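Local coordinates for protein MJ1225 (Methanocaldococcus jannaschii, PDB 3KH5) that contains four CBS motifs, binds AMP and ADP and is probably an archaeal counterpart of the regulatory gamma subunit of AMP-activated protein kinase, at residues I52-I57 and I194-F199. Numbering follows the deposited sequence.
Sequences ITSMDI and ITSTDF. With ADP (adenosine-5'-diphosphate), chain D; AMP (adenosine monophosphate), chain C.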
loop_
_atom_site.group_PDB
_atom_site.type_symbol
_atom_site.label_atom_id
_atom_site.label_comp_id
_atom_site.label_asym_id
_atom_site.label_seq_id
_atom_site.Cartn_x
_atom_site.Cartn_y
_atom_site.Cartn_z
ATOM N N ILE A 52 -8.090 6.910 -2.181
ATOM C CA ILE A 52 -7.287 7.186 -0.992
ATOM C C ILE A 52 -6.753 5.869 -0.445
ATOM O O ILE A 52 -7.514 4.913 -0.260
ATOM C CB ILE A 52 -8.102 7.977 0.080
ATOM C CG1 ILE A 52 -7.213 8.418 1.248
ATOM C CG2 ILE A 52 -9.327 7.188 0.574
ATOM C CD1 ILE A 52 -6.672 9.838 1.088
ATOM N N THR A 53 -5.442 5.806 -0.235
ATOM C CA THR A 53 -4.800 4.601 0.280
ATOM C C THR A 53 -4.026 4.961 1.539
ATOM O O THR A 53 -3.961 6.133 1.919
ATOM C CB THR A 53 -3.809 3.990 -0.734
ATOM O OG1 THR A 53 -2.638 4.814 -0.810
ATOM C CG2 THR A 53 -4.438 3.849 -2.128
ATOM N N SER A 54 -3.419 3.958 2.168
ATOM C CA SER A 54 -2.628 4.176 3.378
ATOM C C SER A 54 -1.412 5.059 3.125
ATOM O O SER A 54 -0.930 5.728 4.037
ATOM C CB SER A 54 -2.201 2.845 4.002
ATOM O OG SER A 54 -1.505 2.038 3.073
ATOM N N MET A 55 -0.919 5.050 1.889
ATOM C CA MET A 55 0.205 5.895 1.499
ATOM C C MET A 55 -0.148 7.372 1.530
ATOM O O MET A 55 0.677 8.197 1.913
ATOM C CB MET A 55 0.725 5.506 0.119
ATOM C CG MET A 55 1.786 4.440 0.197
ATOM S SD MET A 55 3.329 5.156 0.776
ATOM C CE MET A 55 3.581 4.080 2.198
ATOM N N ASP A 56 -1.371 7.705 1.138
ATOM C CA ASP A 56 -1.852 9.079 1.249
ATOM C C ASP A 56 -1.921 9.523 2.704
ATOM O O ASP A 56 -1.677 10.690 3.020
ATOM C CB ASP A 56 -3.234 9.204 0.623
ATOM C CG ASP A 56 -3.219 8.958 -0.863
ATOM O OD1 ASP A 56 -2.444 9.641 -1.566
ATOM O OD2 ASP A 56 -3.994 8.096 -1.331
ATOM N N ILE A 57 -2.276 8.584 3.580
ATOM C CA ILE A 57 -2.344 8.847 5.015
ATOM C C ILE A 57 -0.936 9.047 5.573
ATOM O O ILE A 57 -0.716 9.933 6.399
ATOM C CB ILE A 57 -3.057 7.708 5.801
ATOM C CG1 ILE A 57 -4.502 7.502 5.315
ATOM C CG2 ILE A 57 -2.998 7.963 7.330
ATOM C CD1 ILE A 57 -5.451 8.686 5.540
ATOM N N ILE A 194 8.804 -2.864 7.847
ATOM C CA ILE A 194 7.835 -1.841 8.223
ATOM C C ILE A 194 7.060 -1.431 6.963
ATOM O O ILE A 194 7.658 -1.259 5.894
ATOM C CB ILE A 194 8.538 -0.629 8.920
ATOM C CG1 ILE A 194 7.513 0.316 9.561
ATOM C CG2 ILE A 194 9.461 0.129 7.961
ATOM C CD1 ILE A 194 6.973 -0.180 10.894
ATOM N N THR A 195 5.734 -1.316 7.080
ATOM C CA THR A 195 4.882 -0.936 5.941
ATOM C C THR A 195 3.959 0.232 6.306
ATOM O O THR A 195 3.813 0.554 7.484
ATOM C CB THR A 195 4.045 -2.133 5.388
ATOM O OG1 THR A 195 2.929 -2.396 6.248
ATOM C CG2 THR A 195 4.898 -3.400 5.244
ATOM N N SER A 196 3.341 0.860 5.304
ATOM C CA SER A 196 2.406 1.970 5.544
ATOM C C SER A 196 1.222 1.567 6.438
ATOM O O SER A 196 0.678 2.395 7.174
ATOM C CB SER A 196 1.898 2.550 4.223
ATOM O OG SER A 196 1.210 1.573 3.458
ATOM N N THR A 197 0.850 0.286 6.366
ATOM C CA THR A 197 -0.215 -0.325 7.176
ATOM C C THR A 197 0.086 -0.250 8.680
ATOM O O THR A 197 -0.805 0.034 9.495
ATOM C CB THR A 197 -0.442 -1.804 6.732
ATOM O OG1 THR A 197 -1.133 -1.826 5.475
ATOM C CG2 THR A 197 -1.257 -2.584 7.752
ATOM N N ASP A 198 1.347 -0.501 9.030
ATOM C CA ASP A 198 1.832 -0.367 10.405
ATOM C C ASP A 198 1.605 1.043 10.944
ATOM O O ASP A 198 1.291 1.221 12.124
ATOM C CB ASP A 198 3.324 -0.706 10.473
ATOM C CG ASP A 198 3.605 -2.165 10.172
ATOM O OD1 ASP A 198 2.904 -3.036 10.728
ATOM O OD2 ASP A 198 4.531 -2.448 9.382
ATOM N N PHE A 199 1.768 2.037 10.072
ATOM C CA PHE A 199 1.567 3.428 10.457
ATOM C C PHE A 199 0.072 3.724 10.737
ATOM O O PHE A 199 -0.237 4.458 11.693
ATOM C CB PHE A 199 2.223 4.404 9.447
ATOM C CG PHE A 199 3.754 4.311 9.377
ATOM C CD1 PHE A 199 4.472 3.471 10.235
ATOM C CD2 PHE A 199 4.472 5.092 8.468
ATOM C CE1 PHE A 199 5.869 3.394 10.171
ATOM C CE2 PHE A 199 5.873 5.023 8.401
ATOM C CZ PHE A 199 6.568 4.170 9.255
HETATM P PB ADP D . -0.159 1.206 -5.074
HETATM O O1B ADP D . 1.233 1.116 -5.601
HETATM O O2B ADP D . -0.466 0.025 -3.996
HETATM O O3B ADP D . -1.306 1.070 -6.207
HETATM P PA ADP D . -0.037 2.683 -2.877
HETATM O O1A ADP D . 1.293 3.164 -2.441
HETATM O O2A ADP D . -1.254 2.868 -1.808
HETATM O O3A ADP D . -0.489 2.596 -4.393
HETATM O "O5'" ADP D . -0.384 4.268 -3.176
HETATM C "C5'" ADP D . 0.558 5.245 -3.721
HETATM C "C4'" ADP D . -0.165 6.495 -4.310
HETATM O "O4'" ADP D . -0.807 6.090 -5.561
HETATM C "C3'" ADP D . -1.268 7.106 -3.419
HETATM O "O3'" ADP D . -1.201 8.536 -3.513
HETATM C "C2'" ADP D . -2.560 6.571 -4.045
HETATM O "O2'" ADP D . -3.674 7.454 -3.835
HETATM C "C1'" ADP D . -2.189 6.523 -5.523
HETATM N N9 ADP D . -3.029 5.532 -6.258
HETATM C C8 ADP D . -3.285 4.254 -5.953
HETATM N N7 ADP D . -4.086 3.729 -6.890
HETATM C C5 ADP D . -4.334 4.678 -7.787
HETATM C C6 ADP D . -5.077 4.741 -8.959
HETATM N N6 ADP D . -5.747 3.681 -9.401
HETATM N N1 ADP D . -5.107 5.900 -9.640
HETATM C C2 ADP D . -4.446 6.972 -9.219
HETATM N N3 ADP D . -3.729 6.944 -8.107
HETATM C C4 ADP D . -3.660 5.817 -7.382
HETATM P P AMP C . 0.847 -4.756 3.966
HETATM O O1P AMP C . -0.611 -4.820 3.688
HETATM O O2P AMP C . 1.400 -3.245 3.823
HETATM O O3P AMP C . 1.716 -5.622 2.906
HETATM O "O5'" AMP C . 1.254 -5.244 5.438
HETATM C "C5'" AMP C . 0.314 -5.817 6.378
HETATM C "C4'" AMP C . 1.073 -6.430 7.557
HETATM O "O4'" AMP C . 1.915 -7.467 6.977
HETATM C "C3'" AMP C . 2.003 -5.342 8.128
HETATM O "O3'" AMP C . 2.055 -5.422 9.568
HETATM C "C2'" AMP C . 3.363 -5.702 7.536
HETATM O "O2'" AMP C . 4.411 -5.338 8.441
HETATM C "C1'" AMP C . 3.268 -7.224 7.392
HETATM N N9 AMP C . 4.182 -7.759 6.340
HETATM C C8 AMP C . 4.296 -7.327 5.080
HETATM N N7 AMP C . 5.215 -8.048 4.438
HETATM C C5 AMP C . 5.688 -8.943 5.297
HETATM C C6 AMP C . 6.642 -9.945 5.203
HETATM N N6 AMP C . 7.291 -10.145 4.058
HETATM N N1 AMP C . 6.894 -10.704 6.285
HETATM C C2 AMP C . 6.248 -10.511 7.433
HETATM N N3 AMP C . 5.330 -9.561 7.554
HETATM C C4 AMP C . 5.032 -8.768 6.507
#
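S54 and S196 meet hydroxyl to hydroxyl where two CBS motifs, the first and the third, set the starts of their nucleotide-binding helices against each other near the centre of the folded chain. S54 OG and S196 OG lie 2.8 Å apart in a hydrogen bond whose donor could be either. Each OG sits between its own backbone N and carbonyl carbon (chi1 55° and 60°), which turns the hydroxyl to the other helix start. Serine suits both places: its short arm lets S54 CA and S196 CA come to 5.9 Å and gives each buried hydroxyl a polar partner. The bent side chain of M55 lays its CG by O1A of the ADP alpha-phosphate.

The two segments repeat one nucleotide-binding pattern. T53 and D56 form a capping box, as do T195 and D198: the carboxylate takes the threonine N-H, D56 OD2 through its anti lone pair, and the threonine hydroxyl accepts a weak bond from the N of M55 or T197. Threonine suits this place because its one hydroxyl can accept from the new helix and still donate its own hydrogen to a phosphate. T53 OG1 donates to ADP O2A at 2.6 Å, and T195 OG1 to AMP O2P at 3.0 Å, with a weaker bond from T197 OG1 to that oxygen.

Aspartate suits the ribose because its two oxygens span a vicinal diol. D56 OD1, also paired with K66, accepts from O3' of ADP, while OD2 accepts from O2'. An alanine at D56 is likely to leave both ribose hydroxyls and the T53 N-H without their acceptor, and K66 without its charge mate. D198 holds AMP likewise but with longer bonds, its OD1 taking O3' at 2.8 Å and its OD2 taking O2' at 3.0 Å.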